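PDB 6W6M: type IV pilus secretin PilQ family protein, which probably forms, as a ring of fourteen copies, the outer-membrane channel for the type IV competence pilus that Vibrio cholerae needs to take up DNA. Local coordinates for residues Val321-Arg326 against Leu426-Lys431; Ala325-Val330 against Ile420-Arg425; Leu464-Gln469 against Leu476-Ser481; Gly515-Leu520 against Leu561-Pro566. All blocks are in the same frame, centred on the assembly; numbering follows the deposited sequence.

Contact 1 (Val321-Arg326 against Leu426-Lys431); sequences VQIEAR and LITTNK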
loop_
_atom_site.group_PDB
_atom_site.type_symbol
_atom_site.label_atom_id
_atom_site.label_comp_id
_atom_site.label_asym_id
_atom_site.label_seq_id
_atom_site.Cartn_x
_atom_site.Cartn_y
_atom_site.Cartn_z
ATOM N N VAL A 321 13.345 -4.490 -53.905
ATOM C CA VAL A 321 12.332 -5.476 -54.256
ATOM C C VAL A 321 10.967 -4.810 -54.232
ATOM O O VAL A 321 10.712 -3.913 -53.423
ATOM C CB VAL A 321 12.365 -6.687 -53.301
ATOM C CG1 VAL A 321 11.241 -7.632 -53.601
ATOM C CG2 VAL A 321 13.671 -7.405 -53.415
ATOM N N GLN A 322 10.090 -5.272 -55.114
ATOM C CA GLN A 322 8.712 -4.823 -55.215
ATOM C C GLN A 322 7.790 -5.994 -54.923
ATOM O O GLN A 322 7.875 -7.022 -55.591
ATOM C CB GLN A 322 8.450 -4.271 -56.611
ATOM C CG GLN A 322 7.049 -3.783 -56.849
ATOM C CD GLN A 322 6.819 -3.430 -58.295
ATOM O OE1 GLN A 322 7.768 -3.158 -59.034
ATOM N NE2 GLN A 322 5.562 -3.444 -58.716
ATOM N N ILE A 323 6.912 -5.843 -53.936
ATOM C CA ILE A 323 6.044 -6.929 -53.487
ATOM C C ILE A 323 4.588 -6.536 -53.687
ATOM O O ILE A 323 4.184 -5.414 -53.369
ATOM C CB ILE A 323 6.311 -7.319 -52.014
ATOM C CG1 ILE A 323 7.713 -7.897 -51.851
ATOM C CG2 ILE A 323 5.317 -8.352 -51.535
ATOM C CD1 ILE A 323 8.709 -6.927 -51.315
ATOM N N GLU A 324 3.809 -7.441 -54.269
ATOM C CA GLU A 324 2.402 -7.169 -54.519
ATOM C C GLU A 324 1.482 -8.319 -54.140
ATOM O O GLU A 324 1.558 -9.404 -54.700
ATOM C CB GLU A 324 2.175 -6.798 -55.982
ATOM C CG GLU A 324 0.734 -6.435 -56.281
ATOM C CD GLU A 324 0.522 -6.021 -57.717
ATOM O OE1 GLU A 324 1.497 -6.055 -58.492
ATOM O OE2 GLU A 324 -0.621 -5.664 -58.069
ATOM N N ALA A 325 0.605 -8.056 -53.184
ATOM C CA ALA A 325 -0.370 -9.031 -52.715
ATOM C C ALA A 325 -1.696 -8.844 -53.438
ATOM O O ALA A 325 -1.995 -7.780 -53.967
ATOM C CB ALA A 325 -0.561 -8.926 -51.202
ATOM N N ARG A 326 -2.497 -9.903 -53.468
ATOM C CA ARG A 326 -3.785 -9.841 -54.150
ATOM C C ARG A 326 -4.802 -10.716 -53.438
ATOM O O ARG A 326 -4.615 -11.926 -53.345
ATOM C CB ARG A 326 -3.651 -10.279 -55.604
ATOM C CG ARG A 326 -4.737 -9.763 -56.478
ATOM C CD ARG A 326 -4.744 -10.456 -57.803
ATOM N NE ARG A 326 -5.617 -9.770 -58.745
ATOM C CZ ARG A 326 -6.392 -10.388 -59.625
ATOM N NH1 ARG A 326 -6.411 -11.712 -59.674
ATOM N NH2 ARG A 326 -7.160 -9.687 -60.444
ATOM N N LEU A 426 4.257 -2.596 -52.512
ATOM C CA LEU A 426 5.318 -1.911 -51.791
ATOM C C LEU A 426 6.606 -2.045 -52.577
ATOM O O LEU A 426 6.782 -2.984 -53.346
ATOM C CB LEU A 426 5.524 -2.504 -50.397
ATOM C CG LEU A 426 4.444 -2.411 -49.344
ATOM C CD1 LEU A 426 4.882 -3.199 -48.162
ATOM C CD2 LEU A 426 4.247 -0.985 -48.979
ATOM N N ILE A 427 7.519 -1.112 -52.341
ATOM C CA ILE A 427 8.913 -1.248 -52.746
ATOM C C ILE A 427 9.774 -1.023 -51.509
ATOM O O ILE A 427 9.426 -0.214 -50.648
ATOM C CB ILE A 427 9.289 -0.282 -53.890
ATOM C CG1 ILE A 427 8.532 -0.648 -55.157
ATOM C CG2 ILE A 427 10.783 -0.269 -54.150
ATOM C CD1 ILE A 427 8.627 0.365 -56.232
ATOM N N THR A 428 10.865 -1.773 -51.389
ATOM C CA THR A 428 11.704 -1.706 -50.194
ATOM C C THR A 428 13.109 -2.185 -50.540
ATOM O O THR A 428 13.367 -2.653 -51.649
ATOM C CB THR A 428 11.098 -2.527 -49.051
ATOM O OG1 THR A 428 11.819 -2.278 -47.841
ATOM C CG2 THR A 428 11.149 -4.002 -49.367
ATOM N N THR A 429 13.989 -2.094 -49.540
ATOM C CA THR A 429 15.416 -2.498 -49.646
ATOM C C THR A 429 15.586 -3.895 -49.033
ATOM O O THR A 429 14.857 -4.205 -48.079
ATOM C CB THR A 429 16.335 -1.480 -48.946
ATOM O OG1 THR A 429 16.196 -0.199 -49.569
ATOM C CG2 THR A 429 17.797 -1.830 -49.183
ATOM N N ASN A 430 16.505 -4.701 -49.576
ATOM C CA ASN A 430 16.715 -6.074 -49.142
ATOM C C ASN A 430 16.963 -6.154 -47.640
ATOM O O ASN A 430 17.754 -5.393 -47.086
ATOM C CB ASN A 430 17.894 -6.667 -49.912
ATOM C CG ASN A 430 18.015 -8.159 -49.750
ATOM O OD1 ASN A 430 17.025 -8.852 -49.581
ATOM N ND2 ASN A 430 19.228 -8.666 -49.837
ATOM N N LYS A 431 16.270 -7.090 -46.988
ATOM C CA LYS A 431 16.414 -7.396 -45.560
ATOM C C LYS A 431 15.848 -6.295 -44.667
ATOM O O LYS A 431 16.239 -6.152 -43.513
ATOM C CB LYS A 431 17.871 -7.678 -45.189
ATOM C CG LYS A 431 18.514 -8.885 -45.847
ATOM C CD LYS A 431 17.989 -10.185 -45.304
ATOM C CE LYS A 431 18.001 -10.202 -43.800
ATOM N NZ LYS A 431 18.357 -11.534 -43.263
#
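The backbone N of Val321 gives its hydrogen to Thr428 O at 2.9 Å, and Val321 O takes one back from Thr428 N. Two residues along, Ile323 and Leu426 repeat the exchange: Ile323 N reaches Leu426 O at 2.9 Å, and Leu426 N returns the bond to Ile323 O. Between these two hydrogen-bonded pairs sits the non-hydrogen-bonded pair Gln322 and Ile427, where the backbones close to 4.3 Å from CA to CA. Ile427 CA there turns its hydrogen to Val321 O at 3.3 Å, and Gln322 CA does the same to Leu426 O.

On the Gln322-Ile427 face the two side chains cross obliquely. Gln322 CG, anti to the backbone N (chi1 179°), lies 3.9 Å from Ile427 CG1, so the methylene part of the glutamine does the touching while its extended chain carries the amide onward. The opposite face holds Val321, Ile323, Leu426 and Thr428; Leu426 packs there on Leu464 and Val466. Ile427 also meets Val519 of a neighbouring subunit. Cohesion between the strands therefore comes mainly from four backbone bonds, with side-chain contact secondary.

Contact 2 (Ala325-Val330 against Ile420-Arg425); sequences ARIVTV and IISSPR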
loop_
_atom_site.group_PDB
_atom_site.type_symbol
_atom_site.label_atom_id
_atom_site.label_comp_id
_atom_site.label_asym_id
_atom_site.label_seq_id
_atom_site.Cartn_x
_atom_site.Cartn_y
_atom_site.Cartn_z
ATOM N N ALA A 325 0.605 -8.056 -53.184
ATOM C CA ALA A 325 -0.370 -9.031 -52.715
ATOM C C ALA A 325 -1.696 -8.844 -53.438
ATOM O O ALA A 325 -1.995 -7.780 -53.967
ATOM C CB ALA A 325 -0.561 -8.926 -51.202
ATOM N N ARG A 326 -2.497 -9.903 -53.468
ATOM C CA ARG A 326 -3.785 -9.841 -54.150
ATOM C C ARG A 326 -4.802 -10.716 -53.438
ATOM O O ARG A 326 -4.615 -11.926 -53.345
ATOM C CB ARG A 326 -3.651 -10.279 -55.604
ATOM C CG ARG A 326 -4.737 -9.763 -56.478
ATOM C CD ARG A 326 -4.744 -10.456 -57.803
ATOM N NE ARG A 326 -5.617 -9.770 -58.745
ATOM C CZ ARG A 326 -6.392 -10.388 -59.625
ATOM N NH1 ARG A 326 -6.411 -11.712 -59.674
ATOM N NH2 ARG A 326 -7.160 -9.687 -60.444
ATOM N N ILE A 327 -5.885 -10.114 -52.963
ATOM C CA ILE A 327 -6.920 -10.818 -52.221
ATOM C C ILE A 327 -8.182 -10.804 -53.064
ATOM O O ILE A 327 -8.649 -9.730 -53.459
ATOM C CB ILE A 327 -7.174 -10.177 -50.851
ATOM C CG1 ILE A 327 -5.946 -10.335 -49.966
ATOM C CG2 ILE A 327 -8.375 -10.796 -50.185
ATOM C CD1 ILE A 327 -5.999 -9.529 -48.724
ATOM N N VAL A 328 -8.728 -11.985 -53.345
ATOM C CA VAL A 328 -9.893 -12.123 -54.209
ATOM C C VAL A 328 -10.974 -12.904 -53.476
ATOM O O VAL A 328 -10.684 -13.917 -52.834
ATOM C CB VAL A 328 -9.527 -12.820 -55.533
ATOM C CG1 VAL A 328 -10.707 -12.848 -56.451
ATOM C CG2 VAL A 328 -8.381 -12.117 -56.197
ATOM N N THR A 329 -12.220 -12.445 -53.574
ATOM C CA THR A 329 -13.315 -13.212 -52.992
ATOM C C THR A 329 -14.541 -13.202 -53.897
ATOM O O THR A 329 -14.845 -12.195 -54.538
ATOM C CB THR A 329 -13.698 -12.703 -51.603
ATOM O OG1 THR A 329 -14.622 -13.619 -51.009
ATOM C CG2 THR A 329 -14.346 -11.362 -51.678
ATOM N N VAL A 330 -15.240 -14.337 -53.929
ATOM C CA VAL A 330 -16.411 -14.543 -54.776
ATOM C C VAL A 330 -17.519 -15.190 -53.953
ATOM O O VAL A 330 -17.274 -16.122 -53.184
ATOM C CB VAL A 330 -16.067 -15.415 -56.005
ATOM C CG1 VAL A 330 -17.297 -15.737 -56.792
ATOM C CG2 VAL A 330 -15.064 -14.720 -56.893
ATOM N N ILE A 420 -15.081 -9.291 -55.050
ATOM C CA ILE A 420 -14.232 -8.202 -54.569
ATOM C C ILE A 420 -12.770 -8.539 -54.827
ATOM O O ILE A 420 -12.361 -9.696 -54.700
ATOM C CB ILE A 420 -14.469 -7.929 -53.074
ATOM C CG1 ILE A 420 -15.877 -7.399 -52.858
ATOM C CG2 ILE A 420 -13.480 -6.939 -52.548
ATOM C CD1 ILE A 420 -16.281 -7.353 -51.424
ATOM N N ILE A 421 -11.988 -7.523 -55.193
ATOM C CA ILE A 421 -10.558 -7.642 -55.454
ATOM C C ILE A 421 -9.828 -6.502 -54.761
ATOM O O ILE A 421 -10.230 -5.344 -54.884
ATOM C CB ILE A 421 -10.250 -7.606 -56.962
ATOM C CG1 ILE A 421 -10.824 -8.826 -57.655
ATOM C CG2 ILE A 421 -8.762 -7.529 -57.202
ATOM C CD1 ILE A 421 -10.789 -8.725 -59.129
ATOM N N SER A 422 -8.742 -6.815 -54.057
ATOM C CA SER A 422 -7.909 -5.756 -53.494
ATOM C C SER A 422 -6.443 -6.144 -53.604
ATOM O O SER A 422 -6.094 -7.293 -53.375
ATOM C CB SER A 422 -8.273 -5.457 -52.036
ATOM O OG SER A 422 -8.027 -6.559 -51.197
ATOM N N SER A 423 -5.591 -5.189 -53.950
ATOM C CA SER A 423 -4.168 -5.469 -54.142
ATOM C C SER A 423 -3.297 -4.308 -53.688
ATOM O O SER A 423 -3.187 -3.292 -54.385
ATOM C CB SER A 423 -3.879 -5.817 -55.597
ATOM O OG SER A 423 -4.147 -4.724 -56.434
ATOM N N PRO A 424 -2.645 -4.426 -52.526
ATOM C CA PRO A 424 -1.597 -3.459 -52.158
ATOM C C PRO A 424 -0.214 -3.778 -52.725
ATOM O O PRO A 424 0.058 -4.920 -53.081
ATOM C CB PRO A 424 -1.607 -3.520 -50.627
ATOM C CG PRO A 424 -2.148 -4.839 -50.302
ATOM C CD PRO A 424 -3.101 -5.214 -51.371
ATOM N N ARG A 425 0.666 -2.784 -52.820
ATOM C CA ARG A 425 2.024 -2.971 -53.318
ATOM C C ARG A 425 2.994 -2.199 -52.445
ATOM O O ARG A 425 2.623 -1.241 -51.773
ATOM C CB ARG A 425 2.208 -2.481 -54.751
ATOM C CG ARG A 425 1.085 -2.709 -55.667
ATOM C CD ARG A 425 0.965 -1.554 -56.614
ATOM N NE ARG A 425 2.240 -1.221 -57.217
ATOM C CZ ARG A 425 2.396 -0.259 -58.114
ATOM N NH1 ARG A 425 3.591 -0.004 -58.623
ATOM N NH2 ARG A 425 1.351 0.451 -58.502
#
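Ile327 and Ser422 form one of two complete backbone pairs here: Ile327 N donates to Ser422 O at 2.9 Å in a nearly straight bond (177° at the hydrogen), and Ser422 N answers to Ile327 O. Thr329 and Ile420 make the second pair, with both bonds at 3.0 Å between N of one residue and O of the other. A longer bond, Ala325 N to Pro424 O at 3.2 Å, extends the pairing past Ser423. Weaker CA-H...O contacts fill in between, among them Ile421 CA to Ile327 O.

The apolar contacts divide between the faces. Val328 and Ile421 lie side by side, CG1 to CG1 at 4.2 Å. Thr329 runs alongside Ile420 on the other face and sets its CG2 3.7 Å from Ile420 CB, because OG1 is turned anti to the backbone N (chi1 -171°); that hydroxyl bonds to Glu559 O.

Of the charged groups, the extended Arg326 chain runs across Ile421, its NH2 4.0 Å from Ile421 CD1, a van der Waals contact.

Residues 420-425 also pair antiparallel with a strand of a neighbouring subunit, so the sheet continues across the interface, as expected of the secretin barrel, whose wall is built jointly by all the subunits.

Contact 3 (Leu464-Gln469 against Leu476-Ser481); sequences LKVTPQ and LVLDLS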
loop_
_atom_site.group_PDB
_atom_site.type_symbol
_atom_site.label_atom_id
_atom_site.label_comp_id
_atom_site.label_asym_id
_atom_site.label_seq_id
_atom_site.Cartn_x
_atom_site.Cartn_y
_atom_site.Cartn_z
ATOM N N LEU A 464 -0.503 -4.887 -45.488
ATOM C CA LEU A 464 0.578 -5.758 -45.921
ATOM C C LEU A 464 1.838 -5.435 -45.134
ATOM O O LEU A 464 2.227 -4.273 -45.027
ATOM C CB LEU A 464 0.842 -5.607 -47.414
ATOM C CG LEU A 464 1.999 -6.407 -48.008
ATOM C CD1 LEU A 464 1.765 -7.891 -47.880
ATOM C CD2 LEU A 464 2.215 -6.025 -49.447
ATOM N N LYS A 465 2.478 -6.474 -44.599
ATOM C CA LYS A 465 3.678 -6.345 -43.781
ATOM C C LYS A 465 4.690 -7.375 -44.249
ATOM O O LYS A 465 4.399 -8.574 -44.208
ATOM C CB LYS A 465 3.337 -6.579 -42.321
ATOM C CG LYS A 465 3.911 -5.594 -41.372
ATOM C CD LYS A 465 3.237 -5.730 -40.043
ATOM C CE LYS A 465 1.743 -5.643 -40.210
ATOM N NZ LYS A 465 1.344 -4.401 -40.925
ATOM N N VAL A 466 5.876 -6.940 -44.677
ATOM C CA VAL A 466 6.784 -7.874 -45.335
ATOM C C VAL A 466 8.247 -7.582 -45.017
ATOM O O VAL A 466 8.651 -6.430 -44.811
ATOM C CB VAL A 466 6.529 -7.891 -46.863
ATOM C CG1 VAL A 466 6.813 -6.545 -47.479
ATOM C CG2 VAL A 466 7.320 -8.988 -47.540
ATOM N N THR A 467 9.042 -8.680 -44.948
ATOM C CA THR A 467 10.510 -8.642 -44.954
ATOM C C THR A 467 11.075 -9.611 -45.992
ATOM O O THR A 467 10.856 -10.827 -45.899
ATOM C CB THR A 467 11.099 -8.974 -43.578
ATOM O OG1 THR A 467 10.294 -8.404 -42.543
ATOM C CG2 THR A 467 12.498 -8.402 -43.457
ATOM N N PRO A 468 11.767 -9.101 -47.020
ATOM C CA PRO A 468 12.296 -9.966 -48.083
ATOM C C PRO A 468 13.763 -10.342 -47.937
ATOM O O PRO A 468 14.479 -9.755 -47.129
ATOM C CB PRO A 468 12.072 -9.114 -49.331
ATOM C CG PRO A 468 12.271 -7.736 -48.846
ATOM C CD PRO A 468 11.821 -7.685 -47.408
ATOM N N GLN A 469 14.227 -11.303 -48.733
ATOM C CA GLN A 469 15.632 -11.697 -48.755
ATOM C C GLN A 469 15.953 -12.314 -50.108
ATOM O O GLN A 469 15.270 -13.240 -50.539
ATOM C CB GLN A 469 15.950 -12.687 -47.631
ATOM C CG GLN A 469 17.383 -13.170 -47.636
ATOM C CD GLN A 469 17.703 -14.164 -46.539
ATOM O OE1 GLN A 469 17.271 -14.019 -45.403
ATOM N NE2 GLN A 469 18.475 -15.180 -46.880
ATOM N N LEU A 476 13.455 -15.572 -53.913
ATOM C CA LEU A 476 13.181 -14.763 -52.738
ATOM C C LEU A 476 12.635 -15.626 -51.611
ATOM O O LEU A 476 11.874 -16.567 -51.842
ATOM C CB LEU A 476 12.160 -13.665 -53.043
ATOM C CG LEU A 476 12.469 -12.369 -53.789
ATOM C CD1 LEU A 476 13.589 -11.635 -53.128
ATOM C CD2 LEU A 476 12.754 -12.604 -55.247
ATOM N N VAL A 477 13.016 -15.287 -50.386
ATOM C CA VAL A 477 12.411 -15.834 -49.178
ATOM C C VAL A 477 11.642 -14.685 -48.544
ATOM O O VAL A 477 12.228 -13.653 -48.208
ATOM C CB VAL A 477 13.445 -16.412 -48.206
ATOM C CG1 VAL A 477 12.771 -16.848 -46.932
ATOM C CG2 VAL A 477 14.180 -17.564 -48.828
ATOM N N LEU A 478 10.332 -14.844 -48.380
ATOM C CA LEU A 478 9.482 -13.775 -47.872
ATOM C C LEU A 478 8.892 -14.145 -46.521
ATOM O O LEU A 478 8.295 -15.217 -46.380
ATOM C CB LEU A 478 8.358 -13.466 -48.859
ATOM C CG LEU A 478 8.702 -12.895 -50.235
ATOM C CD1 LEU A 478 7.465 -12.810 -51.078
ATOM C CD2 LEU A 478 9.349 -11.542 -50.138
ATOM N N ASP A 479 9.039 -13.249 -45.540
ATOM C CA ASP A 479 8.268 -13.325 -44.268
ATOM C C ASP A 479 7.028 -12.428 -44.362
ATOM O O ASP A 479 7.195 -11.199 -44.381
ATOM C CB ASP A 479 9.127 -12.912 -43.071
ATOM C CG ASP A 479 10.117 -13.977 -42.632
ATOM O OD1 ASP A 479 9.900 -15.155 -42.976
ATOM O OD2 ASP A 479 11.095 -13.617 -41.949
ATOM N N LEU A 480 5.837 -13.031 -44.398
ATOM C CA LEU A 480 4.625 -12.370 -44.954
ATOM C C LEU A 480 3.568 -12.245 -43.852
ATOM O O LEU A 480 3.328 -13.243 -43.152
ATOM C CB LEU A 480 4.093 -13.217 -46.114
ATOM C CG LEU A 480 5.010 -13.320 -47.329
ATOM C CD1 LEU A 480 4.444 -14.298 -48.346
ATOM C CD2 LEU A 480 5.224 -11.956 -47.963
ATOM N N SER A 481 2.959 -11.064 -43.719
ATOM C CA SER A 481 1.644 -10.929 -43.039
ATOM C C SER A 481 0.684 -10.139 -43.932
ATOM O O SER A 481 1.039 -9.019 -44.326
ATOM C CB SER A 481 1.802 -10.269 -41.697
ATOM O OG SER A 481 1.371 -11.131 -40.658
#
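Val466 and Leu480 face each other in a beta hairpin formed by strands 456-471 and 475-493, part of a four-stranded antiparallel sheet of the secretin domain. From CB, which lies 4.2 Å from Asp479 O, the valine sends CG2 anti to its own backbone N and into the apolar face. That methyl meets Leu480 CD2 at 3.7 Å, the two side chains lying alongside and pointing the same way, and it also reaches Leu478 CD2 at 4.2 Å.

The same leucine methyl, Leu478 CD2, comes against Pro468 CB, so a short apolar row runs along this face from Leu480 to Pro468. Thr428 of strand 404-429 packs on Pro468, and Leu480 touches Thr508 and Val510 of strand 496-513. Lys465, Thr467, Asp479 and Ser481 belong to the other face, where Asp479 touches Lys263 of a neighbouring subunit.

Along the backbone, Lys465 and Ser481 exchange bonds of 2.9 Å between N of each and O of the other. Asp479 N donates to Thr467 O at 3.0 Å (174° at the hydrogen), the return bond from Thr467 N to Asp479 O being 3.2 Å, and Val477 N donates to Gln469 O at 3.0 Å. Near the turn, Leu476 CD1 comes to 3.5 Å from Gln469 O.

Contact 4 (Gly515-Leu520 against Leu561-Pro566); sequences GETVVL and LIFVTP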
loop_
_atom_site.group_PDB
_atom_site.type_symbol
_atom_site.label_atom_id
_atom_site.label_comp_id
_atom_site.label_asym_id
_atom_site.label_seq_id
_atom_site.Cartn_x
_atom_site.Cartn_y
_atom_site.Cartn_z
ATOM N N GLY A 515 10.040 -13.552 -60.609
ATOM C CA GLY A 515 8.950 -12.731 -61.098
ATOM C C GLY A 515 7.639 -13.435 -61.380
ATOM O O GLY A 515 6.964 -13.093 -62.352
ATOM N N GLU A 516 7.252 -14.405 -60.558
ATOM C CA GLU A 516 6.000 -15.118 -60.762
ATOM C C GLU A 516 5.166 -15.162 -59.491
ATOM O O GLU A 516 5.619 -14.765 -58.417
ATOM C CB GLU A 516 6.241 -16.529 -61.266
ATOM C CG GLU A 516 6.990 -17.425 -60.335
ATOM C CD GLU A 516 7.277 -18.755 -60.986
ATOM O OE1 GLU A 516 6.609 -19.073 -61.989
ATOM O OE2 GLU A 516 8.156 -19.490 -60.498
ATOM N N THR A 517 3.931 -15.636 -59.637
ATOM C CA THR A 517 2.953 -15.623 -58.564
ATOM C C THR A 517 2.801 -17.004 -57.935
ATOM O O THR A 517 2.946 -18.034 -58.592
ATOM C CB THR A 517 1.590 -15.158 -59.073
ATOM O OG1 THR A 517 0.716 -14.957 -57.963
ATOM C CG2 THR A 517 0.973 -16.180 -59.985
ATOM N N VAL A 518 2.493 -17.010 -56.642
ATOM C CA VAL A 518 2.126 -18.219 -55.918
ATOM C C VAL A 518 0.867 -17.913 -55.126
ATOM O O VAL A 518 0.627 -16.759 -54.768
ATOM C CB VAL A 518 3.244 -18.716 -54.978
ATOM C CG1 VAL A 518 4.451 -19.118 -55.765
ATOM C CG2 VAL A 518 3.610 -17.671 -53.970
ATOM N N VAL A 519 0.051 -18.929 -54.878
ATOM C CA VAL A 519 -1.102 -18.767 -54.002
ATOM C C VAL A 519 -0.707 -19.188 -52.592
ATOM O O VAL A 519 -0.213 -20.295 -52.375
ATOM C CB VAL A 519 -2.318 -19.551 -54.523
ATOM C CG1 VAL A 519 -2.042 -21.025 -54.542
ATOM C CG2 VAL A 519 -3.570 -19.228 -53.728
ATOM N N LEU A 520 -0.884 -18.280 -51.637
ATOM C CA LEU A 520 -0.463 -18.529 -50.266
ATOM C C LEU A 520 -1.482 -19.372 -49.522
ATOM O O LEU A 520 -1.121 -20.217 -48.705
ATOM C CB LEU A 520 -0.249 -17.210 -49.529
ATOM C CG LEU A 520 0.864 -16.284 -49.992
ATOM C CD1 LEU A 520 0.796 -14.991 -49.224
ATOM C CD2 LEU A 520 2.193 -16.948 -49.788
ATOM N N LEU A 561 -9.172 -16.326 -51.982
ATOM C CA LEU A 561 -7.820 -16.680 -52.408
ATOM C C LEU A 561 -6.859 -15.527 -52.160
ATOM O O LEU A 561 -7.232 -14.357 -52.277
ATOM C CB LEU A 561 -7.770 -17.050 -53.890
ATOM C CG LEU A 561 -8.523 -18.298 -54.342
ATOM C CD1 LEU A 561 -8.478 -18.412 -55.831
ATOM C CD2 LEU A 561 -7.930 -19.534 -53.721
ATOM N N ILE A 562 -5.605 -15.860 -51.837
ATOM C CA ILE A 562 -4.563 -14.856 -51.627
ATOM C C ILE A 562 -3.342 -15.194 -52.476
ATOM O O ILE A 562 -2.818 -16.305 -52.396
ATOM C CB ILE A 562 -4.180 -14.748 -50.140
ATOM C CG1 ILE A 562 -5.359 -14.206 -49.333
ATOM C CG2 ILE A 562 -2.987 -13.846 -49.969
ATOM C CD1 ILE A 562 -5.200 -14.299 -47.858
ATOM N N PHE A 563 -2.895 -14.238 -53.292
ATOM C CA PHE A 563 -1.730 -14.369 -54.159
ATOM C C PHE A 563 -0.638 -13.393 -53.742
ATOM O O PHE A 563 -0.908 -12.359 -53.135
ATOM C CB PHE A 563 -2.058 -14.078 -55.630
ATOM C CG PHE A 563 -3.145 -14.914 -56.201
ATOM C CD1 PHE A 563 -4.463 -14.533 -56.084
ATOM C CD2 PHE A 563 -2.853 -16.060 -56.899
ATOM C CE1 PHE A 563 -5.464 -15.293 -56.623
ATOM C CE2 PHE A 563 -3.855 -16.823 -57.438
ATOM C CZ PHE A 563 -5.162 -16.436 -57.299
ATOM N N VAL A 564 0.599 -13.697 -54.132
ATOM C CA VAL A 564 1.716 -12.780 -53.941
ATOM C C VAL A 564 2.683 -12.942 -55.101
ATOM O O VAL A 564 2.841 -14.031 -55.652
ATOM C CB VAL A 564 2.420 -12.995 -52.581
ATOM C CG1 VAL A 564 3.031 -14.361 -52.484
ATOM C CG2 VAL A 564 3.471 -11.951 -52.368
ATOM N N THR A 565 3.320 -11.838 -55.489
ATOM C CA THR A 565 4.311 -11.852 -56.561
ATOM C C THR A 565 5.408 -10.819 -56.323
ATOM O O THR A 565 5.145 -9.615 -56.342
ATOM C CB THR A 565 3.647 -11.623 -57.921
ATOM O OG1 THR A 565 4.645 -11.426 -58.922
ATOM C CG2 THR A 565 2.733 -10.438 -57.889
ATOM N N PRO A 566 6.640 -11.250 -56.088
ATOM C CA PRO A 566 7.749 -10.315 -55.909
ATOM C C PRO A 566 8.493 -10.058 -57.217
ATOM O O PRO A 566 8.214 -10.660 -58.249
ATOM C CB PRO A 566 8.638 -11.050 -54.909
ATOM C CG PRO A 566 8.448 -12.459 -55.260
ATOM C CD PRO A 566 7.042 -12.624 -55.765
#
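Leu520 and Val564 make the tight core of this contact, set at a slant to each other with Val564 CG1 3.8 Å from Leu520 CG. The same methyl meets Val518 CG2 at 3.7 Å, because Val564 sets CG1 between its backbone N and carbonyl carbon (chi1 63°), which places that methyl between Val518 and Leu520. Leu520 CD1 reaches on to Ile562 CG2 at 4.0 Å. The backbone closes this part: Leu520 N donates to Ile562 O at 2.9 Å, Val518 N donates to Val564 O at 3.2 Å and Val564 N to Val518 O at 3.1 Å.

Val564 O is gripped twice. Val518 N is one donor; Thr517 OG1 is the other, 3.3 Å away and 60° out of the carbonyl plane. The same hydroxyl touches Phe563 CB.

Toward Gly515 and Glu516 the pairing gives way to loop, and these residues, with Thr517, lie on the surface. Contacts thin to Gly515 CA against Pro566 O and to Thr565 CB and Pro566 CD beside Glu516 O. Glu516 points away from strand 549-568 at its CB, and its OE2 bonds to Asn513 ND2.

Leu520 packs on Val510, and Val518 and Pro566 on Val512, both of strand 496-513, while Phe563 and Thr565 bond through their backbones to Arg326 and Glu324, placing strand 549-568 between strands 518-534 and 320-347.

Contacts 1 and 2 are successive lengths of one strand pairing, 320-347 with 404-429, their centres about 16 Å apart and sharing Ala325 and Arg326. Contact 4 continues the same sheet: Val328 O and Leu561 N lie 3.0 Å apart, a probable hydrogen bond between strands 320-347 and 549-568. Contact 3 belongs to the four-stranded sheet packed against this one. Its centre is about 8 Å from that of contact 1, where Lys431 N probably bonds to Pro468 O at 3.2 Å, and about 12 Å from that of contact 4, where Leu480 CD1 meets Leu520 CD2 at 3.8 Å. Against contact 2, Leu464 touches Ala325 and Pro424. This is consistent with the double-layered wall of secretin channels.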